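Local coordinates for GTPase activator-like protein (Chaetomium thermophilum, PDB 6SSH) that probably acts as a GTPase activator, the fragment here being its Rap/Ran-GAP (TSC2-type GAP) domain, at residues D102-V107 / L189-A194; N125-V130 / V196-W201; V156-M161 / K181-F186. All blocks are in the same frame, centred on the assembly; numbering follows the deposited sequence.

Contact 1 (D102-V107 / L189-A194); sequences DFVNIV and LLALNA
The mixed central sheet is covered on one face by helix 183-201, and here Val104 and Ile106 of strand 104-109 meet Ala191 and Ala194 of that helix. The strand and helix segments run nearly antiparallel, at 158°, with their axes 8.8 Å apart at closest approach, a close spacing consistent with alanine at both helix positions that touch the strand. Val104 carries most of the contact and uses both methyls. With CG1 anti to the backbone N (chi1 -178°), both branches are presented to the helix and both lie against Ala194 CB. CG2 rests on Ala194, 3.7 Å from CB, and also touches the backbone there, at 3.7 Å from Ala194 C. CG1 lies between the two alanines, 4.1 Å from Ala194 CB and 4.2 Å from Ala191 CA. Ile106, two residues along the same strand, adds a looser touch: its CD1 stops 4.4 Å from Ala191 CB. All four residues are buried and the contact across them is wholly apolar. Ile129 also packs on Ala191, continuing the hydrophobic layer onto the next strand, 127-134. A helix packed nearly antiparallel over a strand of the mixed sheet is part of the alpha/beta core of this Rap/Ran-GAP domain.

Contact 2 (N125-V130 / V196-W201); sequences NYVYIV and VFSLVW
Tyr126 meets the last turns of helix 183-201 through Ser198 and Trp201, which approach its ring from different directions. Ser198 comes in at the edge: its OG lies in the ring plane, 3.6 Å from Tyr126 CD2, with Ser198 CB alongside. Trp201 comes over a face, its CE3 standing 3.8 Å above the middle of the phenol ring. The six-membered ring of the indole is tilted 73° to the Tyr126 plane and the centroids are 5.1 Å apart, which defines a T-shaped pair with the indole giving the edge and the tyrosine the face. Trp201 is deposited in two conformers, so the pair is described for one of them and is less certain. Phe103 stacks on the opposite face of Tyr126. Having CG beside the backbone N (chi1 -61°), Tyr126 carries its ring from just ahead of the strand out to the helix.

In the fold, Tyr126 immediately precedes strand 127-134, and the contact joins the start of that strand to the C-terminal end of the helix covering the sheet in this Rap/Ran-GAP domain. Val127 takes a small share, its CG2 lying 4.3 Å from Ser198 OG. That hydroxyl makes its hydrogen bond to Ala194 O, one turn earlier in the helix, while its flank serves the Tyr126 edge. Within the strand segment, Tyr128 OH donates to Asn125 OD1 over 2.6 Å, in the carbonyl plane and on a lone pair, with a C=O...O angle of 115°. Asn125 ND2 is bonded in turn to Ile99 O, so both ends of the amide are engaged, which supports the modelled orientation.

Contact 3 (V156-M161 / K181-F186); sequences VMVQVM and KALPSF
The ring of Phe186 turns an edge to strand 155-162: Val158 CG1 sits near the ring plane, 4.1 Å from Phe186 CE2, while Val158 CB is at the same distance from that carbon. Neither face of the ring takes a partner from residues 156-161, so this is an edge-on van der Waals contact, and the two side chains lie alongside each other, pointing opposite ways.

Leu183 makes the tighter part. Its CD1 is shared by two valines, lying 3.6 Å from Val156 CG2 and 3.6 Å from Val158 CG2, and CD2 adds a second touch on Val156 CG2 at 3.9 Å. The valines differ in rotamer: Val156 (chi1 -58°) offers the methyl lodged between its N and carbonyl carbon, whereas Val158 (chi1 180°) divides its two methyls between Leu183 and Phe186.

Val156 and Val158, two apart on the strand, project from the same face, and Leu183 and Phe186 are three apart, on one side of the helix. Ile178 of the adjacent strand 176-179 touches Val158, Leu183 and Phe186 alike. Such packing of a helix's first turn on the antiparallel edge region of a mixed sheet belongs to the alpha/beta core of this GAP domain.

All three contacts use helix 183-201 against one face of the same sheet, and they sample it from its first turn (contact 3) through its middle (contact 1) to its C-terminal end (contact 2). Contacts 1 and 2 have centres about 6 Å apart and sit on the neighbouring parallel strands 104-109 and 127-134, tied by a probable hydrogen bond, Tyr126 N to Phe103 O at 2.9 Å. Centres of contacts 2 and 3 are about 16 Å apart, yet their adjacent strands pair antiparallel, with Val130 N 2.8 Å from Gln159 O. Contact 1 reaches contact 3, about 11 Å away between centres, through Leu190 CD1, 3.8 Å from Val158 CG1.

Contact 1 (D102-V107 / L189-A194)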
loop_
_atom_site.group_PDB
_atom_site.type_symbol
_atom_site.label_atom_id
_atom_site.label_comp_id
_atom_site.label_asym_id
_atom_site.label_seq_id
_atom_site.Cartn_x
_atom_site.Cartn_y
_atom_site.Cartn_z
ATOM N N ASP A 102 -3.212 -9.088 -4.315
ATOM C CA ASP A 102 -2.659 -7.944 -5.061
ATOM C C ASP A 102 -1.230 -8.240 -5.400
ATOM O O ASP A 102 -0.399 -8.539 -4.544
ATOM C CB ASP A 102 -2.740 -6.720 -4.207
ATOM C CG ASP A 102 -4.175 -6.210 -3.984
ATOM O OD1 ASP A 102 -5.059 -6.566 -4.771
ATOM O OD2 ASP A 102 -4.341 -5.404 -3.033
ATOM N N PHE A 103 -0.901 -8.105 -6.677
ATOM C CA PHE A 103 0.470 -8.356 -7.122
ATOM C C PHE A 103 1.422 -7.365 -6.448
ATOM O O PHE A 103 2.573 -7.707 -6.158
ATOM C CB PHE A 103 0.563 -8.263 -8.652
ATOM C CG PHE A 103 -0.182 -9.355 -9.407
ATOM C CD1 PHE A 103 -0.260 -10.652 -8.929
ATOM C CD2 PHE A 103 -0.785 -9.049 -10.638
ATOM C CE1 PHE A 103 -0.949 -11.655 -9.684
ATOM C CE2 PHE A 103 -1.415 -10.027 -11.409
ATOM C CZ PHE A 103 -1.529 -11.321 -10.909
ATOM N N VAL A 104 1.006 -6.127 -6.313
ATOM C CA VAL A 104 1.805 -5.015 -5.816
ATOM C C VAL A 104 1.202 -4.486 -4.527
ATOM O O VAL A 104 -0.005 -4.232 -4.478
ATOM C CB VAL A 104 1.840 -3.878 -6.862
ATOM C CG1 VAL A 104 2.699 -2.753 -6.376
ATOM C CG2 VAL A 104 2.335 -4.439 -8.212
ATOM N N ASN A 105 2.055 -4.286 -3.507
ATOM C CA ASN A 105 1.682 -3.695 -2.234
ATOM C C ASN A 105 2.677 -2.650 -1.816
ATOM O O ASN A 105 3.880 -2.898 -1.913
ATOM C CB ASN A 105 1.550 -4.790 -1.122
ATOM C CG ASN A 105 0.333 -5.640 -1.292
ATOM O OD1 ASN A 105 -0.767 -5.197 -1.004
ATOM N ND2 ASN A 105 0.494 -6.806 -1.768
ATOM N N ILE A 106 2.185 -1.549 -1.365
ATOM C CA ILE A 106 2.945 -0.461 -0.756
ATOM C C ILE A 106 2.991 -0.702 0.724
ATOM O O ILE A 106 1.902 -0.955 1.347
ATOM C CB ILE A 106 2.309 0.887 -1.077
ATOM C CG1 ILE A 106 2.308 1.111 -2.580
ATOM C CG2 ILE A 106 2.991 2.028 -0.312
ATOM C CD1 ILE A 106 1.351 2.197 -3.034
ATOM N N VAL A 107 4.151 -0.650 1.365
ATOM C CA VAL A 107 4.317 -0.885 2.775
ATOM C C VAL A 107 4.888 0.344 3.444
ATOM O O VAL A 107 5.973 0.816 3.017
ATOM C CB VAL A 107 5.274 -2.070 3.008
ATOM C CG1 VAL A 107 5.521 -2.318 4.496
ATOM C CG2 VAL A 107 4.713 -3.339 2.390
ATOM N N LEU A 189 3.800 6.134 -9.374
ATOM C CA LEU A 189 4.427 5.716 -10.599
ATOM C C LEU A 189 5.107 4.348 -10.457
ATOM O O LEU A 189 4.963 3.454 -11.327
ATOM C CB LEU A 189 5.422 6.790 -11.074
ATOM C CG LEU A 189 5.997 6.470 -12.432
ATOM C CD1 LEU A 189 4.889 6.327 -13.417
ATOM C CD2 LEU A 189 6.998 7.587 -12.843
ATOM N N LEU A 190 5.832 4.128 -9.360
ATOM C CA LEU A 190 6.423 2.806 -9.153
ATOM C C LEU A 190 5.334 1.736 -9.096
ATOM O O LEU A 190 5.536 0.651 -9.654
ATOM C CB LEU A 190 7.186 2.742 -7.817
ATOM C CG LEU A 190 8.449 3.561 -7.667
ATOM C CD1 LEU A 190 9.065 3.387 -6.274
ATOM C CD2 LEU A 190 9.448 3.134 -8.693
ATOM N N ALA A 191 4.232 2.016 -8.425
ATOM C CA ALA A 191 3.174 1.007 -8.282
ATOM C C ALA A 191 2.543 0.724 -9.625
ATOM O O ALA A 191 2.246 -0.457 -9.961
ATOM C CB ALA A 191 2.148 1.487 -7.290
ATOM N N LEU A 192 2.292 1.742 -10.446
ATOM C CA LEU A 192 1.731 1.522 -11.762
ATOM C C LEU A 192 2.663 0.674 -12.621
ATOM O O LEU A 192 2.253 -0.274 -13.269
ATOM C CB LEU A 192 1.437 2.857 -12.437
ATOM C CG LEU A 192 0.665 2.762 -13.755
ATOM C CD1 LEU A 192 -0.618 1.937 -13.614
ATOM C CD2 LEU A 192 0.363 4.187 -14.210
ATOM N N ASN A 193 3.945 1.015 -12.675
ATOM C CA ASN A 193 4.885 0.264 -13.448
ATOM C C ASN A 193 4.962 -1.177 -12.929
ATOM O O ASN A 193 4.956 -2.127 -13.691
ATOM C CB ASN A 193 6.251 0.955 -13.393
ATOM C CG ASN A 193 6.249 2.300 -14.189
ATOM O OD1 ASN A 193 5.374 2.536 -15.005
ATOM N ND2 ASN A 193 7.173 3.167 -13.894
ATOM N N ALA A 194 5.029 -1.340 -11.625
ATOM C CA ALA A 194 5.065 -2.689 -11.056
ATOM C C ALA A 194 3.820 -3.490 -11.410
ATOM O O ALA A 194 3.914 -4.712 -11.625
ATOM C CB ALA A 194 5.212 -2.608 -9.549
#

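Contact 2 (N125-V130 / V196-W201)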
loop_
_atom_site.group_PDB
_atom_site.type_symbol
_atom_site.label_atom_id
_atom_site.label_comp_id
_atom_site.label_asym_id
_atom_site.label_seq_id
_atom_site.Cartn_x
_atom_site.Cartn_y
_atom_site.Cartn_z
ATOM N N ASN A 125 1.917 -12.209 -4.273
ATOM C CA ASN A 125 2.589 -10.959 -3.982
ATOM C C ASN A 125 3.931 -10.959 -4.683
ATOM O O ASN A 125 4.831 -11.708 -4.323
ATOM C CB ASN A 125 2.809 -10.723 -2.512
ATOM C CG ASN A 125 1.547 -10.288 -1.727
ATOM O OD1 ASN A 125 1.695 -9.944 -0.557
ATOM N ND2 ASN A 125 0.394 -10.242 -2.336
ATOM N N TYR A 126 4.063 -10.167 -5.722
ATOM C CA TYR A 126 5.277 -10.139 -6.509
ATOM C C TYR A 126 6.189 -9.002 -6.101
ATOM O O TYR A 126 7.399 -9.193 -6.212
ATOM C CB TYR A 126 4.946 -9.925 -7.981
ATOM C CG TYR A 126 4.089 -11.001 -8.604
ATOM C CD1 TYR A 126 4.006 -12.273 -8.069
ATOM C CD2 TYR A 126 3.407 -10.739 -9.778
ATOM C CE1 TYR A 126 3.205 -13.243 -8.694
ATOM C CE2 TYR A 126 2.583 -11.687 -10.381
ATOM C CZ TYR A 126 2.496 -12.926 -9.838
ATOM O OH TYR A 126 1.702 -13.879 -10.474
ATOM N N VAL A 127 5.669 -7.859 -5.693
ATOM C CA VAL A 127 6.432 -6.633 -5.450
ATOM C C VAL A 127 5.931 -5.943 -4.214
ATOM O O VAL A 127 4.695 -5.774 -4.072
ATOM C CB VAL A 127 6.241 -5.618 -6.646
ATOM C CG1 VAL A 127 7.045 -4.318 -6.389
ATOM C CG2 VAL A 127 6.682 -6.252 -7.980
ATOM N N TYR A 128 6.851 -5.496 -3.362
ATOM C CA TYR A 128 6.575 -4.586 -2.257
ATOM C C TYR A 128 7.355 -3.292 -2.507
ATOM O O TYR A 128 8.567 -3.310 -2.802
ATOM C CB TYR A 128 6.985 -5.167 -0.898
ATOM C CG TYR A 128 6.219 -6.421 -0.542
ATOM C CD1 TYR A 128 6.835 -7.660 -0.620
ATOM C CD2 TYR A 128 4.859 -6.350 -0.218
ATOM C CE1 TYR A 128 6.183 -8.803 -0.314
ATOM C CE2 TYR A 128 4.178 -7.517 0.079
ATOM C CZ TYR A 128 4.835 -8.709 -0.004
ATOM O OH TYR A 128 4.188 -9.937 0.283
ATOM N N ILE A 129 6.679 -2.171 -2.419
ATOM C CA ILE A 129 7.260 -0.824 -2.467
ATOM C C ILE A 129 7.353 -0.362 -1.050
ATOM O O ILE A 129 6.302 -0.094 -0.422
ATOM C CB ILE A 129 6.455 0.129 -3.315
ATOM C CG1 ILE A 129 6.404 -0.353 -4.753
ATOM C CG2 ILE A 129 7.022 1.553 -3.238
ATOM C CD1 ILE A 129 5.318 0.212 -5.556
ATOM N N VAL A 130 8.526 -0.390 -0.438
ATOM C CA VAL A 130 8.697 -0.204 1.000
ATOM C C VAL A 130 9.142 1.218 1.307
ATOM O O VAL A 130 10.189 1.670 0.789
ATOM C CB VAL A 130 9.664 -1.194 1.580
ATOM C CG1 VAL A 130 9.713 -1.033 3.046
ATOM C CG2 VAL A 130 9.314 -2.627 1.187
ATOM N N VAL A 196 1.888 -3.125 -14.125
ATOM C CA VAL A 196 1.975 -3.485 -15.515
ATOM C C VAL A 196 2.911 -4.674 -15.699
ATOM O O VAL A 196 2.604 -5.660 -16.400
ATOM C CB VAL A 196 2.320 -2.276 -16.381
ATOM C CG1 VAL A 196 2.546 -2.667 -17.794
ATOM C CG2 VAL A 196 1.208 -1.223 -16.284
ATOM N N PHE A 197 4.083 -4.632 -15.040
ATOM C CA PHE A 197 4.977 -5.738 -15.181
ATOM C C PHE A 197 4.386 -7.026 -14.591
ATOM O O PHE A 197 4.596 -8.085 -15.165
ATOM C CB PHE A 197 6.314 -5.436 -14.467
ATOM C CG PHE A 197 7.218 -4.479 -15.208
ATOM C CD1 PHE A 197 7.500 -4.625 -16.520
ATOM C CD2 PHE A 197 7.786 -3.435 -14.508
ATOM C CE1 PHE A 197 8.387 -3.720 -17.195
ATOM C CE2 PHE A 197 8.671 -2.574 -15.122
ATOM C CZ PHE A 197 8.917 -2.682 -16.425
ATOM N N SER A 198 3.680 -6.892 -13.475
ATOM C CA SER A 198 3.068 -8.045 -12.810
ATOM C C SER A 198 2.057 -8.743 -13.677
ATOM O O SER A 198 2.011 -9.955 -13.679
ATOM C CB SER A 198 2.409 -7.623 -11.529
ATOM O OG SER A 198 3.365 -7.259 -10.535
ATOM N N LEU A 199 1.319 -7.984 -14.478
ATOM C CA LEU A 199 0.366 -8.632 -15.362
ATOM C C LEU A 199 1.018 -9.514 -16.363
ATOM O O LEU A 199 0.517 -10.568 -16.727
ATOM C CB LEU A 199 -0.521 -7.588 -16.026
ATOM C CG LEU A 199 -1.470 -6.895 -15.072
ATOM C CD1 LEU A 199 -2.075 -5.667 -15.751
ATOM C CD2 LEU A 199 -2.564 -7.842 -14.603
ATOM N N VAL A 200 2.182 -9.113 -16.889
ATOM C CA VAL A 200 2.939 -9.971 -17.782
ATOM C C VAL A 200 3.547 -11.140 -17.035
ATOM O O VAL A 200 3.491 -12.297 -17.492
ATOM C CB VAL A 200 4.060 -9.176 -18.511
ATOM C CG1 VAL A 200 5.006 -10.105 -19.289
ATOM C CG2 VAL A 200 3.405 -8.132 -19.387
ATOM N N TRP A 201 4.112 -10.847 -15.881
ATOM C CA TRP A 201 4.816 -11.876 -15.131
ATOM C C TRP A 201 3.838 -12.989 -14.662
ATOM O O TRP A 201 4.242 -14.159 -14.563
ATOM C CB TRP A 201 5.582 -11.191 -13.980
ATOM C CG TRP A 201 6.907 -11.813 -13.582
ATOM C CD1 TRP A 201 8.068 -11.794 -14.276
ATOM C CD2 TRP A 201 7.192 -12.498 -12.346
ATOM N NE1 TRP A 201 9.059 -12.456 -13.570
ATOM C CE2 TRP A 201 8.544 -12.883 -12.379
ATOM C CE3 TRP A 201 6.430 -12.819 -11.212
ATOM C CZ2 TRP A 201 9.142 -13.588 -11.337
ATOM C CZ3 TRP A 201 7.025 -13.517 -10.189
ATOM C CH2 TRP A 201 8.374 -13.884 -10.249
#

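Contact 3 (V156-M161 / K181-F186)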
loop_
_atom_site.group_PDB
_atom_site.type_symbol
_atom_site.label_atom_id
_atom_site.label_comp_id
_atom_site.label_asym_id
_atom_site.label_seq_id
_atom_site.Cartn_x
_atom_site.Cartn_y
_atom_site.Cartn_z
ATOM N N VAL A 156 11.905 10.160 3.312
ATOM C CA VAL A 156 11.794 8.715 3.544
ATOM C C VAL A 156 12.746 8.010 2.577
ATOM O O VAL A 156 13.209 8.575 1.590
ATOM C CB VAL A 156 10.372 8.188 3.319
ATOM C CG1 VAL A 156 9.376 8.909 4.241
ATOM C CG2 VAL A 156 9.958 8.349 1.890
ATOM N N MET A 157 13.062 6.764 2.874
ATOM C CA MET A 157 13.686 5.844 1.977
ATOM C C MET A 157 12.657 5.028 1.278
ATOM O O MET A 157 11.686 4.597 1.916
ATOM C CB MET A 157 14.660 4.954 2.723
ATOM C CG MET A 157 15.753 5.735 3.463
ATOM S SD MET A 157 16.691 6.953 2.489
ATOM C CE MET A 157 17.300 5.847 1.251
ATOM N N VAL A 158 12.816 4.813 -0.014
ATOM C CA VAL A 158 11.911 3.986 -0.802
ATOM C C VAL A 158 12.715 2.886 -1.441
ATOM O O VAL A 158 13.744 3.184 -2.080
ATOM C CB VAL A 158 11.158 4.778 -1.925
ATOM C CG1 VAL A 158 10.253 3.822 -2.682
ATOM C CG2 VAL A 158 10.375 5.916 -1.343
ATOM N N GLN A 159 12.338 1.638 -1.234
ATOM C CA GLN A 159 13.023 0.464 -1.759
ATOM C C GLN A 159 12.023 -0.493 -2.367
ATOM O O GLN A 159 10.929 -0.740 -1.799
ATOM C CB GLN A 159 13.771 -0.235 -0.638
ATOM C CG GLN A 159 14.544 -1.498 -1.042
ATOM C CD GLN A 159 15.395 -2.079 0.112
ATOM O OE1 GLN A 159 15.550 -1.465 1.167
ATOM N NE2 GLN A 159 15.926 -3.278 -0.096
ATOM N N VAL A 160 12.317 -1.045 -3.514
ATOM C CA VAL A 160 11.442 -2.028 -4.126
ATOM C C VAL A 160 12.026 -3.384 -3.798
ATOM O O VAL A 160 13.269 -3.619 -3.965
ATOM C CB VAL A 160 11.280 -1.797 -5.626
ATOM C CG1 VAL A 160 10.452 -2.900 -6.322
ATOM C CG2 VAL A 160 10.729 -0.464 -5.902
ATOM N N MET A 161 11.183 -4.307 -3.336
ATOM C CA MET A 161 11.577 -5.679 -3.028
ATOM C C MET A 161 10.697 -6.589 -3.828
ATOM O O MET A 161 9.487 -6.459 -3.761
ATOM C CB MET A 161 11.437 -6.003 -1.549
ATOM C CG MET A 161 12.350 -5.205 -0.680
ATOM S SD MET A 161 12.168 -5.602 1.046
ATOM C CE MET A 161 12.306 -7.372 1.102
ATOM N N LYS A 181 6.947 15.530 0.114
ATOM C CA LYS A 181 6.202 16.179 -0.981
ATOM C C LYS A 181 6.218 15.383 -2.265
ATOM O O LYS A 181 5.203 15.284 -2.942
ATOM C CB LYS A 181 6.768 17.575 -1.227
ATOM C CG LYS A 181 5.948 18.428 -2.215
ATOM C CD LYS A 181 6.596 19.795 -2.434
ATOM C CE LYS A 181 5.711 20.695 -3.306
ATOM N NZ LYS A 181 4.319 20.822 -2.774
ATOM N N ALA A 182 7.347 14.810 -2.628
ATOM C CA ALA A 182 7.483 14.049 -3.857
ATOM C C ALA A 182 6.969 12.639 -3.766
ATOM O O ALA A 182 6.753 11.961 -4.786
ATOM C CB ALA A 182 8.924 14.010 -4.267
ATOM N N LEU A 183 6.761 12.187 -2.548
ATOM C CA LEU A 183 6.511 10.771 -2.294
ATOM C C LEU A 183 5.271 10.168 -2.965
ATOM O O LEU A 183 5.376 9.111 -3.558
ATOM C CB LEU A 183 6.547 10.525 -0.787
ATOM C CG LEU A 183 6.406 9.050 -0.421
ATOM C CD1 LEU A 183 7.639 8.238 -0.926
ATOM C CD2 LEU A 183 6.225 8.947 1.117
ATOM N N PRO A 184 4.105 10.823 -2.854
ATOM C CA PRO A 184 2.958 10.105 -3.420
ATOM C C PRO A 184 3.053 9.923 -4.939
ATOM O O PRO A 184 2.709 8.844 -5.443
ATOM C CB PRO A 184 1.775 11.032 -3.107
ATOM C CG PRO A 184 2.238 12.000 -2.088
ATOM C CD PRO A 184 3.736 12.018 -2.082
ATOM N N SER A 185 3.488 10.912 -5.686
ATOM C CA SER A 185 3.610 10.724 -7.126
ATOM C C SER A 185 4.675 9.692 -7.471
ATOM O O SER A 185 4.516 8.920 -8.437
ATOM C CB SER A 185 3.830 12.050 -7.847
ATOM O OG SER A 185 5.038 12.640 -7.468
ATOM N N PHE A 186 5.798 9.684 -6.738
ATOM C CA PHE A 186 6.862 8.753 -6.991
ATOM C C PHE A 186 6.404 7.304 -6.745
ATOM O O PHE A 186 6.595 6.419 -7.589
ATOM C CB PHE A 186 8.069 9.093 -6.114
ATOM C CG PHE A 186 9.266 8.237 -6.351
ATOM C CD1 PHE A 186 10.045 8.399 -7.466
ATOM C CD2 PHE A 186 9.674 7.318 -5.423
ATOM C CE1 PHE A 186 11.187 7.628 -7.674
ATOM C CE2 PHE A 186 10.802 6.540 -5.638
ATOM C CZ PHE A 186 11.537 6.704 -6.762
#